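PDB 6AGI: calcium uptake protein 3, mitochondrial from Homo sapiens, which senses calcium through its EF-hands and, in a disulfide-linked heterodimer with MICU1, regulates the mitochondrial calcium uniporter channel. Local coordinates for residues 260-265 with 276-281; 283-288 with 348-353; 326-331 with 338-343. One frame throughout, in Å; residues are numbered along the deposited sequence.

Interaction 1 (260-265 with 276-281); sequences DFAHIL and VFLENV
A262 and H263 meet L278 and V281 across two successive helices, 258-265 and 274-284, packed antiparallel, the second within the degenerate EF-hand 2. The two short axes approach to 9.7 Å with 154° between their directions, and the summed buried surface is 173 Å²; the interface is modest and dominated by apolar contacts. Its buried side is formed by A262 and V281. There the small A262, whose CB points at the partner helix, lets V281 close in, and V281 CG1 comes to 3.9 Å from A262 CB. The V281 torsion (chi1 56°) sets CG1 between the backbone N and carbonyl carbon, aimed at that alanine. L278 CD2 also reaches A262 CB, at 4.3 Å, and so joins this side to the solvent side. Behind this layer I351 of helix 342-352 packs on both V281 and F277, while I264 and L265 touch helix 293-304. The other flank is open to solvent. H263 is exposed and contributes only the root of its side chain, the imidazole leading away from the partner helix; H263 CB lies 4.0 Å from L278 CD2. Even here that methyl packs closely on the backbone, with L278 CD2 3.8 Å from H263 CA.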
loop_
_atom_site.group_PDB
_atom_site.type_symbol
_atom_site.label_atom_id
_atom_site.label_comp_id
_atom_site.label_asym_id
_atom_site.label_seq_id
_atom_site.Cartn_x
_atom_site.Cartn_y
_atom_site.Cartn_z
ATOM N N ASP B 260 -17.696 21.224 5.166
ATOM C CA ASP B 260 -17.475 20.814 3.774
ATOM C C ASP B 260 -16.221 19.950 3.618
ATOM O O ASP B 260 -16.213 18.992 2.834
ATOM C CB ASP B 260 -17.373 22.030 2.850
ATOM C CG ASP B 260 -18.640 22.873 2.820
ATOM O OD1 ASP B 260 -19.743 22.290 2.682
ATOM O OD2 ASP B 260 -18.528 24.127 2.892
ATOM N N PHE B 261 -15.149 20.267 4.347
ATOM C CA PHE B 261 -13.987 19.385 4.358
ATOM C C PHE B 261 -14.405 17.953 4.667
ATOM O O PHE B 261 -14.240 17.045 3.844
ATOM C CB PHE B 261 -12.973 19.868 5.393
ATOM C CG PHE B 261 -11.661 19.153 5.310
ATOM C CD1 PHE B 261 -11.056 18.945 4.078
ATOM C CD2 PHE B 261 -11.060 18.631 6.442
ATOM C CE1 PHE B 261 -9.845 18.265 3.980
ATOM C CE2 PHE B 261 -9.853 17.942 6.348
ATOM C CZ PHE B 261 -9.248 17.762 5.114
ATOM N N ALA B 262 -15.001 17.753 5.845
ATOM C CA ALA B 262 -15.414 16.419 6.260
ATOM C C ALA B 262 -16.365 15.803 5.242
ATOM O O ALA B 262 -16.261 14.609 4.914
ATOM C CB ALA B 262 -16.066 16.490 7.642
ATOM N N HIS B 263 -17.274 16.619 4.702
ATOM C CA HIS B 263 -18.236 16.111 3.733
ATOM C C HIS B 263 -17.525 15.527 2.523
ATOM O O HIS B 263 -17.900 14.451 2.049
ATOM C CB HIS B 263 -19.215 17.219 3.326
ATOM C CG HIS B 263 -19.933 16.965 2.032
ATOM N ND1 HIS B 263 -20.853 15.950 1.872
ATOM C CD2 HIS B 263 -19.872 17.609 0.841
ATOM C CE1 HIS B 263 -21.322 15.976 0.635
ATOM N NE2 HIS B 263 -20.743 16.973 -0.010
ATOM N N ILE B 264 -16.509 16.229 2.001
ATOM C CA ILE B 264 -15.681 15.689 0.918
ATOM C C ILE B 264 -14.969 14.418 1.370
ATOM O O ILE B 264 -14.870 13.433 0.620
ATOM C CB ILE B 264 -14.664 16.737 0.433
ATOM C CG1 ILE B 264 -15.364 17.940 -0.201
ATOM C CG2 ILE B 264 -13.716 16.112 -0.560
ATOM C CD1 ILE B 264 -14.413 19.103 -0.456
ATOM N N LEU B 265 -14.459 14.425 2.608
ATOM C CA LEU B 265 -13.741 13.273 3.151
ATOM C C LEU B 265 -14.578 12.003 3.143
ATOM O O LEU B 265 -14.034 10.907 2.995
ATOM C CB LEU B 265 -13.284 13.553 4.577
ATOM C CG LEU B 265 -12.097 14.484 4.664
ATOM C CD1 LEU B 265 -11.571 14.548 6.093
ATOM C CD2 LEU B 265 -11.111 13.930 3.713
ATOM N N VAL B 276 -24.535 10.831 10.763
ATOM C CA VAL B 276 -24.095 10.944 12.157
ATOM C C VAL B 276 -22.676 11.489 12.246
ATOM O O VAL B 276 -22.327 12.210 13.195
ATOM C CB VAL B 276 -24.195 9.581 12.871
ATOM C CG1 VAL B 276 -23.958 9.752 14.360
ATOM C CG2 VAL B 276 -25.554 8.964 12.641
ATOM N N PHE B 277 -21.846 11.186 11.252
ATOM C CA PHE B 277 -20.480 11.691 11.259
ATOM C C PHE B 277 -20.436 13.189 10.971
ATOM O O PHE B 277 -19.689 13.938 11.622
ATOM C CB PHE B 277 -19.655 10.918 10.248
ATOM C CG PHE B 277 -18.195 11.032 10.469
ATOM C CD1 PHE B 277 -17.642 10.668 11.686
ATOM C CD2 PHE B 277 -17.373 11.521 9.476
ATOM C CE1 PHE B 277 -16.289 10.769 11.898
ATOM C CE2 PHE B 277 -16.021 11.631 9.673
ATOM C CZ PHE B 277 -15.473 11.255 10.887
ATOM N N LEU B 278 -21.217 13.646 9.992
ATOM C CA LEU B 278 -21.294 15.080 9.740
ATOM C C LEU B 278 -21.857 15.812 10.953
ATOM O O LEU B 278 -21.362 16.881 11.332
ATOM C CB LEU B 278 -22.147 15.354 8.502
ATOM C CG LEU B 278 -21.528 14.974 7.159
ATOM C CD1 LEU B 278 -22.567 15.111 6.048
ATOM C CD2 LEU B 278 -20.293 15.816 6.879
ATOM N N GLU B 279 -22.887 15.244 11.589
ATOM C CA GLU B 279 -23.385 15.835 12.824
ATOM C C GLU B 279 -22.293 15.855 13.889
ATOM O O GLU B 279 -22.319 16.700 14.796
ATOM C CB GLU B 279 -24.626 15.083 13.312
ATOM N N ASN B 280 -21.312 14.948 13.786
ATOM C CA ASN B 280 -20.220 14.955 14.756
ATOM C C ASN B 280 -19.247 16.097 14.463
ATOM O O ASN B 280 -18.870 16.829 15.384
ATOM C CB ASN B 280 -19.526 13.571 14.748
ATOM C CG ASN B 280 -18.046 13.585 15.220
ATOM O OD1 ASN B 280 -17.593 14.481 15.929
ATOM N ND2 ASN B 280 -17.303 12.558 14.820
ATOM N N VAL B 281 -18.952 16.383 13.186
ATOM C CA VAL B 281 -18.052 17.512 12.935
ATOM C C VAL B 281 -18.738 18.848 13.236
ATOM O O VAL B 281 -18.113 19.760 13.791
ATOM C CB VAL B 281 -17.473 17.480 11.506
ATOM C CG1 VAL B 281 -18.567 17.453 10.449
ATOM C CG2 VAL B 281 -16.534 18.671 11.306
#

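Interaction 2 (283-288 with 348-353); sequences YSIPEE and VFKIFD. With CA (calcium ion), chain G.
I285 and S284 meet K350 at the surface, where the end of helix 274-284 passes the last turns of helix 342-352. The first shell is van der Waals contact and small, 142 Å² in all. I285 CD1 rests against the aliphatic part of the lysine, 3.8 Å from K350 CG, with the two side chains crossing at a slant. S284 brings its CB to 3.8 Å from K350 O, and the K350 chain is bent at chi2 (61°) and again at chi4, which brings both K350 CG and NZ to 3.8 Å from S284 O. The serine hydroxyl looks back into its own helix: S284 OG is hydrogen-bonded to N280 OD1. I285 is the first residue to leave helical backbone angles, so the contact marks the end of the first helix of degenerate EF-hand 2. On the other side, K350 stands one turn before D353, where helix 342-352 gives way to the calcium loop of EF-hand 3. D353 OD1 binds the calcium ion at 2.4 Å, and D355, D357, Q359 through its backbone O, and E364 supply further ligands. D353 OD2 accepts a hydrogen bond from D358 N, which helps fix the carboxylate. Around this, F349 and F352 pack on L360 of strand 359-360, while I351, whose CB points away from this contact, packs on F261 of helix 258-265.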
loop_
_atom_site.group_PDB
_atom_site.type_symbol
_atom_site.label_atom_id
_atom_site.label_comp_id
_atom_site.label_asym_id
_atom_site.label_seq_id
_atom_site.Cartn_x
_atom_site.Cartn_y
_atom_site.Cartn_z
ATOM N N TYR B 283 -20.912 19.641 15.508
ATOM C CA TYR B 283 -20.956 19.895 16.944
ATOM C C TYR B 283 -19.604 19.785 17.637
ATOM O O TYR B 283 -19.405 20.431 18.672
ATOM C CB TYR B 283 -21.941 18.933 17.621
ATOM N N SER B 284 -18.670 18.995 17.100
ATOM C CA SER B 284 -17.331 18.920 17.683
ATOM C C SER B 284 -16.514 20.180 17.438
ATOM O O SER B 284 -15.575 20.460 18.196
ATOM C CB SER B 284 -16.572 17.714 17.129
ATOM O OG SER B 284 -17.232 16.502 17.456
ATOM N N ILE B 285 -16.857 20.944 16.406
ATOM C CA ILE B 285 -16.068 22.093 15.984
ATOM C C ILE B 285 -17.041 23.276 15.905
ATOM O O ILE B 285 -17.603 23.598 14.846
ATOM C CB ILE B 285 -15.240 21.737 14.717
ATOM C CG1 ILE B 285 -13.900 22.484 14.703
ATOM C CG2 ILE B 285 -15.998 21.820 13.378
ATOM C CD1 ILE B 285 -13.028 22.190 15.919
ATOM N N PRO B 286 -17.330 23.901 17.056
ATOM C CA PRO B 286 -18.353 24.968 17.089
ATOM C C PRO B 286 -17.947 26.220 16.333
ATOM O O PRO B 286 -18.812 26.940 15.818
ATOM C CB PRO B 286 -18.512 25.259 18.594
ATOM C CG PRO B 286 -17.777 24.145 19.310
ATOM C CD PRO B 286 -16.696 23.709 18.370
ATOM N N GLU B 287 -16.656 26.493 16.246
ATOM C CA GLU B 287 -16.139 27.511 15.360
ATOM C C GLU B 287 -15.614 26.853 14.106
ATOM O O GLU B 287 -15.157 25.706 14.118
ATOM C CB GLU B 287 -14.995 28.323 15.974
ATOM C CG GLU B 287 -13.626 27.693 15.622
ATOM C CD GLU B 287 -12.422 28.569 15.903
ATOM O OE1 GLU B 287 -12.491 29.459 16.781
ATOM O OE2 GLU B 287 -11.390 28.345 15.225
ATOM N N GLU B 288 -15.804 27.532 12.998
ATOM C CA GLU B 288 -15.087 27.192 11.792
ATOM C C GLU B 288 -13.955 28.191 11.625
ATOM O O GLU B 288 -14.168 29.392 11.783
ATOM C CB GLU B 288 -16.024 27.125 10.598
ATOM C CG GLU B 288 -16.585 25.713 10.443
ATOM C CD GLU B 288 -17.896 25.665 9.746
ATOM O OE1 GLU B 288 -18.466 24.548 9.680
ATOM O OE2 GLU B 288 -18.352 26.739 9.272
ATOM N N VAL B 348 -8.508 17.273 11.583
ATOM C CA VAL B 348 -8.627 15.830 11.378
ATOM C C VAL B 348 -8.974 15.134 12.686
ATOM O O VAL B 348 -9.835 14.248 12.723
ATOM C CB VAL B 348 -7.336 15.246 10.765
ATOM C CG1 VAL B 348 -7.409 13.749 10.750
ATOM C CG2 VAL B 348 -7.126 15.747 9.359
ATOM N N PHE B 349 -8.331 15.533 13.785
ATOM C CA PHE B 349 -8.626 14.882 15.059
ATOM C C PHE B 349 -10.071 15.128 15.484
ATOM O O PHE B 349 -10.776 14.191 15.876
ATOM C CB PHE B 349 -7.633 15.320 16.137
ATOM C CG PHE B 349 -6.399 14.471 16.172
ATOM C CD1 PHE B 349 -5.651 14.267 15.015
ATOM C CD2 PHE B 349 -6.024 13.807 17.333
ATOM C CE1 PHE B 349 -4.517 13.473 15.025
ATOM C CE2 PHE B 349 -4.888 13.003 17.355
ATOM C CZ PHE B 349 -4.137 12.836 16.191
ATOM N N LYS B 350 -10.548 16.371 15.383
ATOM C CA LYS B 350 -11.931 16.628 15.778
ATOM C C LYS B 350 -12.931 15.945 14.845
ATOM O O LYS B 350 -14.055 15.636 15.253
ATOM C CB LYS B 350 -12.195 18.135 15.834
ATOM C CG LYS B 350 -12.299 18.740 17.254
ATOM C CD LYS B 350 -11.039 18.588 18.113
ATOM C CE LYS B 350 -11.166 19.376 19.424
ATOM N NZ LYS B 350 -12.512 19.253 20.075
ATOM N N ILE B 351 -12.552 15.694 13.596
ATOM C CA ILE B 351 -13.442 14.972 12.695
ATOM C C ILE B 351 -13.508 13.491 13.068
ATOM O O ILE B 351 -14.596 12.931 13.225
ATOM C CB ILE B 351 -13.003 15.184 11.235
ATOM C CG1 ILE B 351 -13.206 16.638 10.832
ATOM C CG2 ILE B 351 -13.783 14.299 10.289
ATOM C CD1 ILE B 351 -12.568 16.964 9.507
ATOM N N PHE B 352 -12.350 12.847 13.274
ATOM C CA PHE B 352 -12.287 11.390 13.420
ATOM C C PHE B 352 -12.184 10.865 14.852
ATOM O O PHE B 352 -12.401 9.664 15.061
ATOM C CB PHE B 352 -11.099 10.805 12.646
ATOM C CG PHE B 352 -11.144 11.055 11.176
ATOM C CD1 PHE B 352 -11.794 10.169 10.334
ATOM C CD2 PHE B 352 -10.540 12.171 10.630
ATOM C CE1 PHE B 352 -11.835 10.384 8.963
ATOM C CE2 PHE B 352 -10.573 12.397 9.265
ATOM C CZ PHE B 352 -11.220 11.501 8.426
ATOM N N ASP B 353 -11.798 11.689 15.821
ATOM C CA ASP B 353 -11.594 11.169 17.169
ATOM C C ASP B 353 -12.970 11.141 17.840
ATOM O O ASP B 353 -13.485 12.153 18.318
ATOM C CB ASP B 353 -10.585 12.031 17.922
ATOM C CG ASP B 353 -10.677 11.910 19.433
ATOM O OD1 ASP B 353 -10.959 10.813 19.956
ATOM O OD2 ASP B 353 -10.468 12.948 20.095
HETATM CA CA CA G . -9.457 8.929 20.104
#

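Interaction 3 (326-331 with 338-343)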
loop_
_atom_site.group_PDB
_atom_site.type_symbol
_atom_site.label_atom_id
_atom_site.label_comp_id
_atom_site.label_asym_id
_atom_site.label_seq_id
_atom_site.Cartn_x
_atom_site.Cartn_y
_atom_site.Cartn_z
ATOM N N ASP B 326 0.639 15.679 18.086
ATOM C CA ASP B 326 2.008 16.088 17.796
ATOM C C ASP B 326 2.749 15.025 16.992
ATOM O O ASP B 326 3.278 15.299 15.905
ATOM C CB ASP B 326 2.749 16.398 19.089
ATOM C CG ASP B 326 2.335 17.714 19.698
ATOM O OD1 ASP B 326 1.229 17.813 20.276
ATOM O OD2 ASP B 326 3.143 18.653 19.614
ATOM N N GLU B 327 2.811 13.800 17.510
ATOM C CA GLU B 327 3.487 12.761 16.758
ATOM C C GLU B 327 2.618 12.216 15.633
ATOM O O GLU B 327 3.135 11.503 14.765
ATOM C CB GLU B 327 3.969 11.645 17.703
ATOM C CG GLU B 327 4.998 10.680 17.046
ATOM C CD GLU B 327 6.479 11.007 17.360
ATOM O OE1 GLU B 327 6.761 11.818 18.278
ATOM O OE2 GLU B 327 7.364 10.464 16.656
ATOM N N PHE B 328 1.327 12.564 15.582
ATOM C CA PHE B 328 0.591 12.332 14.340
ATOM C C PHE B 328 1.153 13.213 13.236
ATOM O O PHE B 328 1.460 12.735 12.134
ATOM C CB PHE B 328 -0.906 12.585 14.524
ATOM C CG PHE B 328 -1.711 12.441 13.250
ATOM C CD1 PHE B 328 -1.802 13.482 12.335
ATOM C CD2 PHE B 328 -2.364 11.261 12.958
ATOM C CE1 PHE B 328 -2.534 13.348 11.174
ATOM C CE2 PHE B 328 -3.093 11.127 11.800
ATOM C CZ PHE B 328 -3.179 12.170 10.912
ATOM N N LYS B 329 1.317 14.509 13.525
ATOM C CA LYS B 329 1.934 15.404 12.556
ATOM C C LYS B 329 3.336 14.927 12.184
ATOM O O LYS B 329 3.718 14.898 10.999
ATOM C CB LYS B 329 1.991 16.830 13.107
ATOM C CG LYS B 329 3.068 17.650 12.412
ATOM C CD LYS B 329 2.834 19.128 12.497
ATOM C CE LYS B 329 2.152 19.515 13.781
ATOM N NZ LYS B 329 2.540 20.916 14.064
ATOM N N ARG B 330 4.118 14.516 13.190
ATOM C CA ARG B 330 5.495 14.160 12.892
ATOM C C ARG B 330 5.566 12.869 12.084
ATOM O O ARG B 330 6.391 12.753 11.165
ATOM C CB ARG B 330 6.288 14.043 14.188
ATOM C CG ARG B 330 7.697 13.637 13.922
ATOM C CD ARG B 330 8.631 13.833 15.094
ATOM N NE ARG B 330 9.977 13.529 14.625
ATOM C CZ ARG B 330 10.467 12.299 14.507
ATOM N NH1 ARG B 330 9.765 11.260 14.944
ATOM N NH2 ARG B 330 11.696 12.119 14.034
ATOM N N ALA B 331 4.664 11.920 12.366
ATOM C CA ALA B 331 4.580 10.713 11.552
ATOM C C ALA B 331 4.217 11.061 10.117
ATOM O O ALA B 331 4.791 10.507 9.165
ATOM C CB ALA B 331 3.561 9.740 12.144
ATOM N N LEU B 338 5.208 15.466 3.751
ATOM C CA LEU B 338 4.313 16.613 3.823
ATOM C C LEU B 338 4.293 17.222 5.219
ATOM O O LEU B 338 4.382 16.512 6.226
ATOM C CB LEU B 338 2.899 16.220 3.432
ATOM C CG LEU B 338 2.775 15.478 2.126
ATOM C CD1 LEU B 338 1.636 14.548 2.288
ATOM C CD2 LEU B 338 2.524 16.444 0.982
ATOM N N LYS B 339 4.154 18.554 5.268
ATOM C CA LYS B 339 4.049 19.292 6.522
ATOM C C LYS B 339 2.598 19.731 6.664
ATOM O O LYS B 339 2.120 20.573 5.892
ATOM C CB LYS B 339 5.013 20.483 6.564
ATOM C CG LYS B 339 6.488 20.104 6.367
ATOM C CD LYS B 339 7.449 21.276 6.569
ATOM C CE LYS B 339 8.858 20.964 6.009
ATOM N NZ LYS B 339 9.509 22.089 5.239
ATOM N N PHE B 340 1.908 19.145 7.644
ATOM C CA PHE B 340 0.525 19.468 7.957
ATOM C C PHE B 340 0.535 20.640 8.925
ATOM O O PHE B 340 1.338 20.656 9.867
ATOM C CB PHE B 340 -0.165 18.280 8.622
ATOM C CG PHE B 340 -0.703 17.230 7.678
ATOM C CD1 PHE B 340 -0.226 17.083 6.388
ATOM C CD2 PHE B 340 -1.700 16.365 8.117
ATOM C CE1 PHE B 340 -0.747 16.095 5.571
ATOM C CE2 PHE B 340 -2.214 15.385 7.308
ATOM C CZ PHE B 340 -1.754 15.250 6.048
ATOM N N SER B 341 -0.329 21.626 8.690
ATOM C CA SER B 341 -0.510 22.677 9.673
ATOM C C SER B 341 -1.139 22.111 10.948
ATOM O O SER B 341 -1.900 21.144 10.900
ATOM C CB SER B 341 -1.393 23.778 9.116
ATOM O OG SER B 341 -2.739 23.345 8.978
ATOM N N PRO B 342 -0.840 22.703 12.109
ATOM C CA PRO B 342 -1.520 22.259 13.333
ATOM C C PRO B 342 -3.006 22.451 13.244
ATOM O O PRO B 342 -3.770 21.745 13.912
ATOM C CB PRO B 342 -0.901 23.141 14.426
ATOM C CG PRO B 342 0.425 23.522 13.866
ATOM C CD PRO B 342 0.170 23.732 12.398
ATOM N N HIS B 343 -3.451 23.415 12.447
ATOM C CA HIS B 343 -4.880 23.530 12.231
ATOM C C HIS B 343 -5.422 22.302 11.505
ATOM O O HIS B 343 -6.447 21.736 11.905
ATOM C CB HIS B 343 -5.215 24.795 11.453
ATOM C CG HIS B 343 -6.682 24.949 11.238
ATOM N ND1 HIS B 343 -7.263 24.917 9.990
ATOM C CD2 HIS B 343 -7.695 25.071 12.128
ATOM C CE1 HIS B 343 -8.571 25.045 10.118
ATOM N NE2 HIS B 343 -8.859 25.140 11.404
HETATM O O HOH W 1 3.548 17.172 9.075
#
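F328 and F340 meet at the rim of the F328 ring: F340 CD2 lies near the F328 plane, 4.4 Å from F328 CE1, whereas F328 approaches F340 obliquely. Each ring belongs to a wider aromatic cluster, F328 making edge-to-face pairs with F309 and F349, and F340 one with F302. The flat guanidinium of R330 lies on another side of helix 325-336 and is met at its edge by E327. This salt bridge, within 326-331 and not across the contact, runs from R330 NH1 to E327 OE2 at 3.1 Å; it lies near the guanidinium plane but is bent (N-H...O 143°) and reaches the syn side of the carboxylate 31° out of its plane. R330 also donates to N112 O and M113 O of the second subunit, so this side of the helix faces the subunit interface.

Beside the aromatic pair, the K329 chain runs extended until chi3 (32°) turns it, laying K329 CD 3.4 Å from F340 O and bringing NZ beside P342 CG. Between the two segments one water joins the backbones, donating to K329 O and L338 O (3.0 Å each) and accepting from F340 N at 2.9 Å. S341 N-caps the following helix, its OG bonded to L344 N. Within the EF-hand pair, the contact thus joins helix 325-336 to the linker entering helix 342-352 by three means: a light ring-edge contact on the buried side, the aliphatic K329 chain laid along F340 O and P342, and a single three-bonded water satisfying two carbonyls and an amide.

Overall arrangement
All three contacts lie in the C-terminal half of the chain, which carries degenerate EF-hand 2 and calcium-binding EF-hand 3. Interaction 1 comes first along the sequence; interaction 2 follows and spans about 60 residues, within which interaction 3 falls. Interactions 1 and 2 share helix 274-284, have centres about 9 Å apart and touch directly. Interactions 2 and 3 share helix 342-352, with centres about 16 Å apart, and these two also touch through aromatic packing. Interactions 1 and 3, with centres about 21 Å apart, do not touch. Helix 342-352 thus takes part in two of the contacts and ends at the calcium site, consistent with packing that links that site to EF-hand 2.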